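Local coordinates for protein putative oxidoreductase (Yersinia pestis, PDB 3KUX) that is a putative oxidoreductase that probably binds a nicotinamide adenine dinucleotide cofactor in its Rossmann domain and transfers hydride to or from a substrate not yet identified, at residues F22-L33 with Y302-R310; F81-A89 with Q106-A114. All blocks are in the same frame, centred on the assembly; numbering follows the deposited sequence.

Interaction 1: F22-L33 with Y302-R310; sequences FHAPLIMGTPGL and YPAYYAGIR
Y306 reaches from helix 303-313 into the first beta-alpha-beta unit of the Rossmann fold, where it meets the end of helix 17-28 and the turn leading to strand 33-39. The helix it comes from belongs to the C-terminal half of the sequence, and the two short helical segments cross at 65°, 9.3 Å apart at closest.

Outward from its backbone, Y306 meets a different partner at nearly every atom: CB sits 3.7 Å from T30 OG1, a hydroxyl already spent on the carbonyl of L26 one helical turn back. CD1 then meets the CD1 methyl of L33, while CD2 on the other rim borders L26 CB. The I27 side chain lies over one ring face, apparently as a CH-pi contact, though the place of its CG1 is uncertain; CD2 of Y305 covers the opposite face. At the tip, Y306 OH bonds to H23 ND1 at 2.8 Å, close to the plane of both rings, and D97 takes the NE2 on the imidazole's far side. H23 is thus gripped from two sides, which fixes its rotation.

Around this core, L26 divides its methyls, CD1 going to Y302 CB and CD2 to the P303 ring. R310 lies across the type II turn T30-L33. A bend at chi3 (67°) brings its NH1 to P31 O at 2.8 Å, with that oxygen lying in the guanidinium plane.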
ATOM      1  N   PHE A  22       4.516 -11.103   0.892  1.00 15.18           N
ATOM      2  CA  PHE A  22       4.753 -10.144  -0.178  1.00 15.60           C
ATOM      3  C   PHE A  22       6.209 -10.069  -0.604  1.00 17.62           C
ATOM      4  O   PHE A  22       6.565 -10.445  -1.720  1.00 20.94           O
ATOM      5  CB  PHE A  22       4.287  -8.751   0.239  1.00 15.69           C
ATOM      6  CG  PHE A  22       2.812  -8.655   0.504  1.00 16.96           C
ATOM      7  CD1 PHE A  22       1.910  -8.561  -0.547  1.00 15.61           C
ATOM      8  CD2 PHE A  22       2.325  -8.650   1.803  1.00 11.88           C
ATOM      9  CE1 PHE A  22       0.546  -8.468  -0.307  1.00 11.86           C
ATOM     10  CE2 PHE A  22       0.962  -8.563   2.048  1.00 13.76           C
ATOM     11  CZ  PHE A  22       0.072  -8.471   0.991  1.00  9.98           C
ATOM     12  N   HIS A  23       7.052  -9.579   0.293  1.00 18.41           N
ATOM     13  CA  HIS A  23       8.415  -9.208  -0.070  1.00 19.94           C
ATOM     14  C   HIS A  23       9.267 -10.332  -0.660  1.00 19.70           C
ATOM     15  O   HIS A  23       9.876 -10.162  -1.717  1.00 18.33           O
ATOM     16  CB  HIS A  23       9.085  -8.510   1.104  1.00 19.42           C
ATOM     17  CG  HIS A  23       8.280  -7.365   1.626  1.00 20.92           C
ATOM     18  ND1 HIS A  23       8.077  -6.213   0.899  1.00 19.54           N
ATOM     19  CD2 HIS A  23       7.583  -7.212   2.778  1.00 22.81           C
ATOM     20  CE1 HIS A  23       7.311  -5.387   1.591  1.00 21.41           C
ATOM     21  NE2 HIS A  23       6.998  -5.969   2.734  1.00 20.59           N
ATOM     22  N   ALA A  24       9.310 -11.479   0.009  1.00 19.92           N
ATOM     23  CA  ALA A  24      10.087 -12.599  -0.517  1.00 20.23           C
ATOM     24  C   ALA A  24       9.587 -12.997  -1.905  1.00 19.13           C
ATOM     25  O   ALA A  24      10.310 -12.867  -2.888  1.00 19.86           O
ATOM     26  CB  ALA A  24      10.052 -13.788   0.439  1.00 18.50           C
ATOM     27  N   PRO A  25       8.335 -13.467  -1.989  1.00 18.36           N
ATOM     28  CA  PRO A  25       7.785 -13.949  -3.249  1.00 17.29           C
ATOM     29  C   PRO A  25       7.930 -12.938  -4.376  1.00 17.33           C
ATOM     30  O   PRO A  25       8.199 -13.323  -5.509  1.00 18.92           O
ATOM     31  CB  PRO A  25       6.305 -14.157  -2.925  1.00 16.86           C
ATOM     32  CG  PRO A  25       6.270 -14.387  -1.461  1.00 18.61           C
ATOM     33  CD  PRO A  25       7.352 -13.529  -0.894  1.00 18.52           C
ATOM     34  N   LEU A  26       7.756 -11.655  -4.065  1.00 18.62           N
ATOM     35  CA  LEU A  26       7.760 -10.604  -5.088  1.00 18.38           C
ATOM     36  C   LEU A  26       9.161 -10.204  -5.549  1.00 19.77           C
ATOM     37  O   LEU A  26       9.378  -9.958  -6.736  1.00 22.02           O
ATOM     38  CB  LEU A  26       6.990  -9.374  -4.602  1.00 17.51           C
ATOM     39  CG  LEU A  26       5.464  -9.461  -4.697  1.00 14.75           C
ATOM     40  CD1 LEU A  26       4.813  -8.278  -4.005  1.00 11.15           C
ATOM     41  CD2 LEU A  26       5.013  -9.546  -6.151  1.00 11.19           C
ATOM     42  N   ILE A  27      10.103 -10.126  -4.610  1.00 19.52           N
ATOM     43  CA  ILE A  27      11.501  -9.887  -4.950  1.00 19.65           C
ATOM     44  C   ILE A  27      12.041 -11.076  -5.725  1.00 20.91           C
ATOM     45  O   ILE A  27      12.733 -10.920  -6.729  1.00 23.25           O
ATOM     46  CB  ILE A  27      12.386  -9.724  -3.704  1.00 18.67           C
ATOM     47  CG1 ILE A  27      11.878  -8.597  -2.805  1.00 22.08           C
ATOM     48  CG2 ILE A  27      13.820  -9.452  -4.119  1.00 20.56           C
ATOM     49  CD1 ILE A  27      12.750  -8.366  -1.585  1.00 20.19           C
HETATM   50  N   MSE A  28      11.717 -12.268  -5.242  1.00 21.03           N
HETATM   51  CA  MSE A  28      12.121 -13.496  -5.896  1.00 21.69           C
HETATM   52  C   MSE A  28      11.673 -13.510  -7.354  1.00 19.65           C
HETATM   53  O   MSE A  28      12.417 -13.928  -8.239  1.00 18.68           O
HETATM   54  CB  MSE A  28      11.530 -14.696  -5.157  1.00 22.61           C
HETATM   55  CG  MSE A  28      12.367 -15.958  -5.259  1.00 33.42           C
HETATM   56 SE   MSE A  28      14.119 -15.768  -4.400  1.00 57.22          SE
HETATM   57  CE  MSE A  28      15.036 -14.710  -5.769  1.00 49.38           C
ATOM     58  N   GLY A  29      10.455 -13.037  -7.597  1.00 18.63           N
ATOM     59  CA  GLY A  29       9.852 -13.124  -8.923  1.00 19.28           C
ATOM     60  C   GLY A  29      10.244 -11.988  -9.845  1.00 19.17           C
ATOM     61  O   GLY A  29       9.788 -11.913 -10.984  1.00 18.10           O
ATOM     62  N   THR A  30      11.100 -11.106  -9.349  1.00 19.80           N
ATOM     63  CA  THR A  30      11.513  -9.929 -10.100  1.00 20.36           C
ATOM     64  C   THR A  30      12.925 -10.081 -10.677  1.00 19.55           C
ATOM     65  O   THR A  30      13.910 -10.149  -9.928  1.00 19.57           O
ATOM     66  CB  THR A  30      11.436  -8.670  -9.212  1.00 20.61           C
ATOM     67  OG1 THR A  30      10.072  -8.434  -8.840  1.00 22.41           O
ATOM     68  CG2 THR A  30      11.974  -7.454  -9.949  1.00 22.24           C
ATOM     69  N   PRO A  31      13.028 -10.140 -12.016  1.00 18.15           N
ATOM     70  CA  PRO A  31      14.332 -10.222 -12.667  1.00 17.59           C
ATOM     71  C   PRO A  31      15.146  -8.979 -12.338  1.00 17.61           C
ATOM     72  O   PRO A  31      14.593  -7.881 -12.262  1.00 18.08           O
ATOM     73  CB  PRO A  31      13.987 -10.244 -14.163  1.00 15.68           C
ATOM     74  CG  PRO A  31      12.558 -10.623 -14.237  1.00 15.95           C
ATOM     75  CD  PRO A  31      11.928 -10.081 -12.989  1.00 17.97           C
ATOM     76  N   GLY A  32      16.445  -9.153 -12.132  1.00 16.90           N
ATOM     77  CA  GLY A  32      17.301  -8.043 -11.747  1.00 17.98           C
ATOM     78  C   GLY A  32      17.475  -7.958 -10.243  1.00 19.19           C
ATOM     79  O   GLY A  32      18.443  -7.375  -9.762  1.00 19.77           O
ATOM     80  N   LEU A  33      16.537  -8.537  -9.498  1.00 20.14           N
ATOM     81  CA  LEU A  33      16.641  -8.573  -8.042  1.00 20.89           C
ATOM     82  C   LEU A  33      16.997  -9.972  -7.537  1.00 22.14           C
ATOM     83  O   LEU A  33      16.442 -10.975  -7.998  1.00 22.48           O
ATOM     84  CB  LEU A  33      15.341  -8.094  -7.392  1.00 21.25           C
ATOM     85  CG  LEU A  33      14.911  -6.642  -7.620  1.00 21.63           C
ATOM     86  CD1 LEU A  33      13.633  -6.342  -6.845  1.00 19.22           C
ATOM     87  CD2 LEU A  33      16.016  -5.676  -7.225  1.00 23.08           C
ATOM     88  N   TYR A 302       1.310  -6.351  -8.543  1.00  6.67           N
ATOM     89  CA  TYR A 302       2.186  -5.926  -7.467  1.00  7.58           C
ATOM     90  C   TYR A 302       3.646  -5.911  -7.911  1.00  8.85           C
ATOM     91  O   TYR A 302       4.401  -5.023  -7.517  1.00 10.61           O
ATOM     92  CB  TYR A 302       1.994  -6.789  -6.215  1.00  8.93           C
ATOM     93  CG  TYR A 302       0.703  -6.520  -5.459  1.00  9.53           C
ATOM     94  CD1 TYR A 302       0.050  -5.300  -5.566  1.00 11.65           C
ATOM     95  CD2 TYR A 302       0.153  -7.481  -4.616  1.00 10.28           C
ATOM     96  CE1 TYR A 302      -1.119  -5.052  -4.873  1.00  7.27           C
ATOM     97  CE2 TYR A 302      -1.013  -7.238  -3.918  1.00  5.97           C
ATOM     98  CZ  TYR A 302      -1.643  -6.023  -4.051  1.00  6.29           C
ATOM     99  OH  TYR A 302      -2.806  -5.779  -3.360  1.00  6.19           O
ATOM    100  N   PRO A 303       4.045  -6.878  -8.753  1.00 10.16           N
ATOM    101  CA  PRO A 303       5.436  -6.956  -9.220  1.00  9.46           C
ATOM    102  C   PRO A 303       5.929  -5.650  -9.837  1.00  8.80           C
ATOM    103  O   PRO A 303       7.128  -5.382  -9.831  1.00 11.23           O
ATOM    104  CB  PRO A 303       5.402  -8.060 -10.284  1.00  7.11           C
ATOM    105  CG  PRO A 303       4.194  -8.874  -9.959  1.00 12.42           C
ATOM    106  CD  PRO A 303       3.193  -7.910  -9.372  1.00 11.45           C
ATOM    107  N   ALA A 304       5.017  -4.844 -10.367  1.00  7.87           N
ATOM    108  CA  ALA A 304       5.408  -3.566 -10.949  1.00  8.77           C
ATOM    109  C   ALA A 304       6.203  -2.712  -9.955  1.00  9.20           C
ATOM    110  O   ALA A 304       7.055  -1.915 -10.356  1.00 11.25           O
ATOM    111  CB  ALA A 304       4.188  -2.805 -11.461  1.00  6.79           C
ATOM    112  N   TYR A 305       5.926  -2.881  -8.664  1.00  7.60           N
ATOM    113  CA  TYR A 305       6.597  -2.094  -7.627  1.00  6.41           C
ATOM    114  C   TYR A 305       8.089  -2.376  -7.580  1.00  6.44           C
ATOM    115  O   TYR A 305       8.909  -1.467  -7.717  1.00  5.41           O
ATOM    116  CB  TYR A 305       5.993  -2.356  -6.242  1.00  5.46           C
ATOM    117  CG  TYR A 305       6.712  -1.615  -5.136  1.00  3.89           C
ATOM    118  CD1 TYR A 305       6.469  -0.268  -4.912  1.00  4.76           C
ATOM    119  CD2 TYR A 305       7.648  -2.258  -4.324  1.00  2.00           C
ATOM    120  CE1 TYR A 305       7.124   0.424  -3.903  1.00  3.81           C
ATOM    121  CE2 TYR A 305       8.313  -1.576  -3.318  1.00  2.00           C
ATOM    122  CZ  TYR A 305       8.044  -0.232  -3.111  1.00  4.06           C
ATOM    123  OH  TYR A 305       8.691   0.468  -2.112  1.00  4.81           O
ATOM    124  N   TYR A 306       8.440  -3.640  -7.371  1.00  7.48           N
ATOM    125  CA  TYR A 306       9.843  -4.022  -7.278  1.00  9.10           C
ATOM    126  C   TYR A 306      10.597  -3.851  -8.596  1.00  8.45           C
ATOM    127  O   TYR A 306      11.759  -3.451  -8.606  1.00  8.58           O
ATOM    128  CB  TYR A 306       9.992  -5.434  -6.700  1.00  8.95           C
ATOM    129  CG  TYR A 306       9.974  -5.414  -5.194  1.00 11.27           C
ATOM    130  CD1 TYR A 306      11.095  -5.017  -4.479  1.00 15.57           C
ATOM    131  CD2 TYR A 306       8.830  -5.745  -4.485  1.00 11.65           C
ATOM    132  CE1 TYR A 306      11.086  -4.975  -3.098  1.00 15.60           C
ATOM    133  CE2 TYR A 306       8.809  -5.702  -3.103  1.00 11.10           C
ATOM    134  CZ  TYR A 306       9.941  -5.319  -2.414  1.00 14.55           C
ATOM    135  OH  TYR A 306       9.936  -5.273  -1.036  1.00 15.45           O
ATOM    136  N   ALA A 307       9.934  -4.132  -9.709  1.00  7.15           N
ATOM    137  CA  ALA A 307      10.540  -3.869 -10.996  1.00  9.52           C
ATOM    138  C   ALA A 307      10.815  -2.373 -11.085  1.00 10.57           C
ATOM    139  O   ALA A 307      11.793  -1.946 -11.697  1.00 11.82           O
ATOM    140  CB  ALA A 307       9.624  -4.322 -12.124  1.00  9.17           C
ATOM    141  N   GLY A 308       9.951  -1.582 -10.458  1.00 10.46           N
ATOM    142  CA  GLY A 308      10.121  -0.137 -10.420  1.00 10.72           C
ATOM    143  C   GLY A 308      11.266   0.252  -9.505  1.00 11.28           C
ATOM    144  O   GLY A 308      12.032   1.168  -9.803  1.00 11.32           O
ATOM    145  N   ILE A 309      11.377  -0.442  -8.380  1.00 11.43           N
ATOM    146  CA  ILE A 309      12.470  -0.202  -7.452  1.00 12.01           C
ATOM    147  C   ILE A 309      13.783  -0.521  -8.150  1.00 12.93           C
ATOM    148  O   ILE A 309      14.695   0.303  -8.201  1.00 13.72           O
ATOM    149  CB  ILE A 309      12.348  -1.083  -6.200  1.00 12.45           C
ATOM    150  CG1 ILE A 309      11.079  -0.734  -5.409  1.00 10.37           C
ATOM    151  CG2 ILE A 309      13.593  -0.941  -5.337  1.00 10.96           C
ATOM    152  CD1 ILE A 309      11.168   0.566  -4.624  1.00  8.03           C
ATOM    153  N   ARG A 310      13.867  -1.730  -8.690  1.00 12.70           N
ATOM    154  CA  ARG A 310      14.999  -2.131  -9.499  1.00 12.05           C
ATOM    155  C   ARG A 310      15.423  -0.996 -10.423  1.00 13.12           C
ATOM    156  O   ARG A 310      16.539  -0.487 -10.325  1.00 14.78           O
ATOM    157  CB  ARG A 310      14.631  -3.357 -10.331  1.00 10.95           C
ATOM    158  CG  ARG A 310      15.722  -3.823 -11.274  1.00  9.44           C
ATOM    159  CD  ARG A 310      15.166  -4.796 -12.288  1.00  5.90           C
ATOM    160  NE  ARG A 310      14.224  -4.134 -13.184  1.00  8.01           N
ATOM    161  CZ  ARG A 310      13.226  -4.746 -13.814  1.00  3.66           C
ATOM    162  NH1 ARG A 310      13.022  -6.047 -13.646  1.00  2.00           N
ATOM    163  NH2 ARG A 310      12.426  -4.048 -14.605  1.00  3.32           N
TER

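Interaction 2: F81-A89 with Q106-A114; sequences FPLAQSALA and QANALKEHA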
ATOM      1  N   PHE A  81      12.384   2.870  12.098  1.00 26.17           N
ATOM      2  CA  PHE A  81      13.320   4.000  12.110  1.00 25.29           C
ATOM      3  C   PHE A  81      14.758   3.595  12.446  1.00 25.96           C
ATOM      4  O   PHE A  81      15.671   3.844  11.659  1.00 26.61           O
ATOM      5  CB  PHE A  81      12.842   5.106  13.050  1.00 24.90           C
ATOM      6  CG  PHE A  81      13.743   6.307  13.076  1.00 24.03           C
ATOM      7  CD1 PHE A  81      13.811   7.162  11.990  1.00 22.48           C
ATOM      8  CD2 PHE A  81      14.520   6.586  14.191  1.00 25.22           C
ATOM      9  CE1 PHE A  81      14.641   8.270  12.014  1.00 23.77           C
ATOM     10  CE2 PHE A  81      15.351   7.694  14.222  1.00 20.05           C
ATOM     11  CZ  PHE A  81      15.413   8.536  13.133  1.00 20.64           C
ATOM     12  N   PRO A  82      14.970   2.979  13.621  1.00 25.50           N
ATOM     13  CA  PRO A  82      16.300   2.463  13.919  1.00 25.27           C
ATOM     14  C   PRO A  82      16.882   1.710  12.723  1.00 24.89           C
ATOM     15  O   PRO A  82      17.880   2.144  12.143  1.00 25.32           O
ATOM     16  CB  PRO A  82      16.041   1.498  15.076  1.00 24.12           C
ATOM     17  CG  PRO A  82      14.880   2.088  15.786  1.00 24.92           C
ATOM     18  CD  PRO A  82      14.035   2.781  14.742  1.00 25.15           C
ATOM     19  N   LEU A  83      16.253   0.598  12.355  1.00 24.10           N
ATOM     20  CA  LEU A  83      16.736  -0.227  11.252  1.00 24.00           C
ATOM     21  C   LEU A  83      16.962   0.599   9.991  1.00 24.46           C
ATOM     22  O   LEU A  83      17.997   0.473   9.332  1.00 24.79           O
ATOM     23  CB  LEU A  83      15.763  -1.372  10.963  1.00 23.92           C
ATOM     24  CG  LEU A  83      15.516  -2.363  12.104  1.00 22.74           C
ATOM     25  CD1 LEU A  83      14.528  -3.436  11.674  1.00 23.43           C
ATOM     26  CD2 LEU A  83      16.818  -2.991  12.576  1.00 15.86           C
ATOM     27  N   ALA A  84      15.990   1.442   9.658  1.00 23.56           N
ATOM     28  CA  ALA A  84      16.109   2.321   8.504  1.00 24.12           C
ATOM     29  C   ALA A  84      17.371   3.180   8.585  1.00 24.85           C
ATOM     30  O   ALA A  84      18.167   3.211   7.650  1.00 25.08           O
ATOM     31  CB  ALA A  84      14.870   3.191   8.364  1.00 23.48           C
ATOM     32  N   GLN A  85      17.554   3.873   9.704  1.00 26.03           N
ATOM     33  CA  GLN A  85      18.752   4.682   9.899  1.00 27.82           C
ATOM     34  C   GLN A  85      20.005   3.842   9.704  1.00 27.85           C
ATOM     35  O   GLN A  85      20.854   4.160   8.872  1.00 27.95           O
ATOM     36  CB  GLN A  85      18.759   5.322  11.287  1.00 27.78           C
ATOM     37  CG  GLN A  85      17.870   6.549  11.404  1.00 34.18           C
ATOM     38  CD  GLN A  85      18.539   7.811  10.892  1.00 39.42           C
ATOM     39  OE1 GLN A  85      18.037   8.471   9.979  1.00 42.17           O
ATOM     40  NE2 GLN A  85      19.679   8.153  11.477  1.00 40.12           N
ATOM     41  N   SER A  86      20.117   2.766  10.475  1.00 28.32           N
ATOM     42  CA  SER A  86      21.262   1.875  10.368  1.00 28.76           C
ATOM     43  C   SER A  86      21.540   1.535   8.905  1.00 30.03           C
ATOM     44  O   SER A  86      22.691   1.519   8.468  1.00 30.24           O
ATOM     45  CB  SER A  86      21.026   0.591  11.169  1.00 28.99           C
ATOM     46  OG  SER A  86      20.963   0.845  12.562  1.00 22.08           O
ATOM     47  N   ALA A  87      20.473   1.273   8.155  1.00 30.78           N
ATOM     48  CA  ALA A  87      20.591   0.863   6.757  1.00 31.77           C
ATOM     49  C   ALA A  87      21.150   1.974   5.875  1.00 31.92           C
ATOM     50  O   ALA A  87      22.070   1.749   5.086  1.00 33.19           O
ATOM     51  CB  ALA A  87      19.248   0.391   6.229  1.00 31.35           C
ATOM     52  N   LEU A  88      20.588   3.169   6.007  1.00 31.67           N
ATOM     53  CA  LEU A  88      21.057   4.319   5.248  1.00 31.16           C
ATOM     54  C   LEU A  88      22.488   4.662   5.635  1.00 31.64           C
ATOM     55  O   LEU A  88      23.282   5.088   4.797  1.00 32.27           O
ATOM     56  CB  LEU A  88      20.145   5.524   5.477  1.00 30.61           C
ATOM     57  CG  LEU A  88      18.739   5.440   4.882  1.00 26.18           C
ATOM     58  CD1 LEU A  88      17.912   6.639   5.315  1.00 25.81           C
ATOM     59  CD2 LEU A  88      18.808   5.350   3.370  1.00 20.51           C
ATOM     60  N   ALA A  89      22.814   4.475   6.910  1.00 31.96           N
ATOM     61  CA  ALA A  89      24.171   4.698   7.387  1.00 32.08           C
ATOM     62  C   ALA A  89      25.119   3.739   6.682  1.00 32.53           C
ATOM     63  O   ALA A  89      26.190   4.135   6.220  1.00 33.43           O
ATOM     64  CB  ALA A  89      24.245   4.510   8.892  1.00 31.58           C
ATOM     65  N   GLN A 106      10.448  11.340  12.547  1.00 19.26           N
ATOM     66  CA  GLN A 106      11.273  10.228  12.086  1.00 18.44           C
ATOM     67  C   GLN A 106      11.253  10.117  10.566  1.00 18.80           C
ATOM     68  O   GLN A 106      12.304  10.085   9.925  1.00 19.66           O
ATOM     69  CB  GLN A 106      10.782   8.909  12.686  1.00 19.22           C
ATOM     70  CG  GLN A 106      11.005   8.752  14.181  1.00 20.77           C
ATOM     71  CD  GLN A 106      10.491   7.419  14.703  1.00 20.75           C
ATOM     72  OE1 GLN A 106      10.967   6.909  15.715  1.00 20.26           O
ATOM     73  NE2 GLN A 106       9.518   6.845  14.006  1.00 21.25           N
ATOM     74  N   ALA A 107      10.053  10.046   9.996  1.00 19.00           N
ATOM     75  CA  ALA A 107       9.888   9.884   8.551  1.00 19.97           C
ATOM     76  C   ALA A 107      10.709  10.899   7.767  1.00 20.57           C
ATOM     77  O   ALA A 107      11.458  10.542   6.857  1.00 19.38           O
ATOM     78  CB  ALA A 107       8.422   9.988   8.169  1.00 20.65           C
ATOM     79  N   ASN A 108      10.557  12.169   8.123  1.00 21.91           N
ATOM     80  CA  ASN A 108      11.295  13.243   7.476  1.00 23.49           C
ATOM     81  C   ASN A 108      12.808  13.114   7.647  1.00 24.93           C
ATOM     82  O   ASN A 108      13.576  13.417   6.731  1.00 25.10           O
ATOM     83  CB  ASN A 108      10.811  14.595   7.992  1.00 22.03           C
ATOM     84  CG  ASN A 108       9.450  14.963   7.446  1.00 22.56           C
ATOM     85  OD1 ASN A 108       9.295  15.205   6.248  1.00 23.07           O
ATOM     86  ND2 ASN A 108       8.453  15.000   8.320  1.00 19.66           N
ATOM     87  N   ALA A 109      13.228  12.666   8.826  1.00 25.54           N
ATOM     88  CA  ALA A 109      14.642  12.448   9.091  1.00 25.50           C
ATOM     89  C   ALA A 109      15.219  11.471   8.072  1.00 25.46           C
ATOM     90  O   ALA A 109      16.265  11.729   7.473  1.00 26.12           O
ATOM     91  CB  ALA A 109      14.841  11.931  10.506  1.00 25.71           C
ATOM     92  N   LEU A 110      14.526  10.352   7.875  1.00 23.76           N
ATOM     93  CA  LEU A 110      14.931   9.363   6.880  1.00 23.64           C
ATOM     94  C   LEU A 110      14.920   9.953   5.472  1.00 23.39           C
ATOM     95  O   LEU A 110      15.830   9.712   4.683  1.00 22.21           O
ATOM     96  CB  LEU A 110      14.013   8.145   6.939  1.00 22.58           C
ATOM     97  CG  LEU A 110      14.002   7.359   8.247  1.00 21.58           C
ATOM     98  CD1 LEU A 110      12.966   6.245   8.179  1.00 19.71           C
ATOM     99  CD2 LEU A 110      15.387   6.803   8.549  1.00 18.92           C
ATOM    100  N   LYS A 111      13.879  10.722   5.170  1.00 25.27           N
ATOM    101  CA  LYS A 111      13.749  11.402   3.887  1.00 26.83           C
ATOM    102  C   LYS A 111      14.969  12.277   3.598  1.00 29.00           C
ATOM    103  O   LYS A 111      15.420  12.368   2.453  1.00 29.87           O
ATOM    104  CB  LYS A 111      12.467  12.241   3.872  1.00 27.25           C
ATOM    105  CG  LYS A 111      12.419  13.345   2.822  1.00 30.55           C
ATOM    106  CD  LYS A 111      12.347  12.777   1.412  1.00 38.03           C
ATOM    107  CE  LYS A 111      12.315  13.882   0.358  1.00 41.35           C
ATOM    108  NZ  LYS A 111      13.630  14.568   0.201  1.00 38.91           N
ATOM    109  N   GLU A 112      15.499  12.913   4.640  1.00 29.76           N
ATOM    110  CA  GLU A 112      16.661  13.786   4.506  1.00 31.22           C
ATOM    111  C   GLU A 112      17.964  12.993   4.500  1.00 31.38           C
ATOM    112  O   GLU A 112      18.795  13.142   3.603  1.00 31.05           O
ATOM    113  CB  GLU A 112      16.699  14.800   5.647  1.00 32.03           C
ATOM    114  CG  GLU A 112      15.533  15.769   5.678  1.00 36.62           C
ATOM    115  CD  GLU A 112      15.579  16.680   6.891  1.00 43.62           C
ATOM    116  OE1 GLU A 112      16.656  16.779   7.518  1.00 42.15           O
ATOM    117  OE2 GLU A 112      14.541  17.293   7.221  1.00 49.75           O
ATOM    118  N   HIS A 113      18.141  12.159   5.517  1.00 31.11           N
ATOM    119  CA  HIS A 113      19.336  11.338   5.634  1.00 31.11           C
ATOM    120  C   HIS A 113      19.554  10.536   4.351  1.00 32.00           C
ATOM    121  O   HIS A 113      20.680  10.410   3.868  1.00 31.54           O
ATOM    122  CB  HIS A 113      19.213  10.425   6.858  1.00 30.71           C
ATOM    123  CG  HIS A 113      20.328   9.436   7.000  1.00 32.63           C
ATOM    124  ND1 HIS A 113      20.266   8.372   7.875  1.00 34.87           N
ATOM    125  CD2 HIS A 113      21.522   9.336   6.370  1.00 34.40           C
ATOM    126  CE1 HIS A 113      21.380   7.667   7.788  1.00 33.79           C
ATOM    127  NE2 HIS A 113      22.157   8.229   6.879  1.00 33.72           N
ATOM    128  N   ALA A 114      18.465  10.017   3.791  1.00 33.24           N
ATOM    129  CA  ALA A 114      18.528   9.224   2.567  1.00 33.30           C
ATOM    130  C   ALA A 114      18.785  10.094   1.344  1.00 34.01           C
ATOM    131  O   ALA A 114      19.308   9.626   0.334  1.00 33.20           O
ATOM    132  CB  ALA A 114      17.248   8.431   2.387  1.00 31.91           C
TER
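The F81 ring is sandwiched: CG of Q106 lies over one face, 4.0 Å from the centroid in a CH-pi contact, and CG of Q85, from the next turn of F81's own helix, covers the other. A109 CB comes up to the ring edge at CE1. The Q106 side chain continues past the CB end of F81 with its amide plane only 11° from that of the ring. H113 is the second flat group. L88 CB sits over one face of its imidazole, 3.7 Å from the centroid, and Q85 OE1 lies at the edge, in the ring plane.

These are neighbouring helices of a Rossmann fold, 80-89 and 104-116, each leading into the next parallel strand and lying side by side on the same flank of the sheet. Their segments run almost parallel, 7° apart, with the axes 10.2 Å from each other at closest. Between them L110 is a knob in the hole formed by F81, A84, Q85 and L88: its CG meets F81 CD1 at 3.8 Å, and its CD1 meets A84 CB at 3.6 Å. Further along, both methyls of L88 close on A114 CB. Beneath, L88 touches V94, and L110 and A114 touch L121, so this apolar row also seats the pair on the sheet.

H113 swings across to Q85 because its chi1 of 174° turns CG away from the backbone N, and H113 ND1 donates to Q85 OE1 at 3.1 Å. The donor stands above the amide's carbonyl plane, away from the lone-pair directions. The bond is therefore probably modest in strength, a polar clasp beside a mostly apolar interface, and, if the Q85 amide is modelled the right way round, it suggests an imidazole that carries a proton on ND1.

Overall arrangement
The two contacts lie on opposite flanks of the parallel Rossmann sheet, and strand 93-96 lies between them: V94 faces L88 of interaction 2, while its neighbour V95 faces Y306 of interaction 1. Their centres are 22 Å apart, and even the nearest atoms are about 12 Å from each other. Interaction 2 packs two consecutive helices within the nucleotide-binding domain, whereas interaction 1 brings a helix from the C-terminal half of the sequence against it. Interaction 1 has a direct link to the probable active site: its H23 bonds D97, which opens an Asp-Lys-Pro sequence where relatives commonly carry the Glu-Lys-Pro motif of the catalytic cleft.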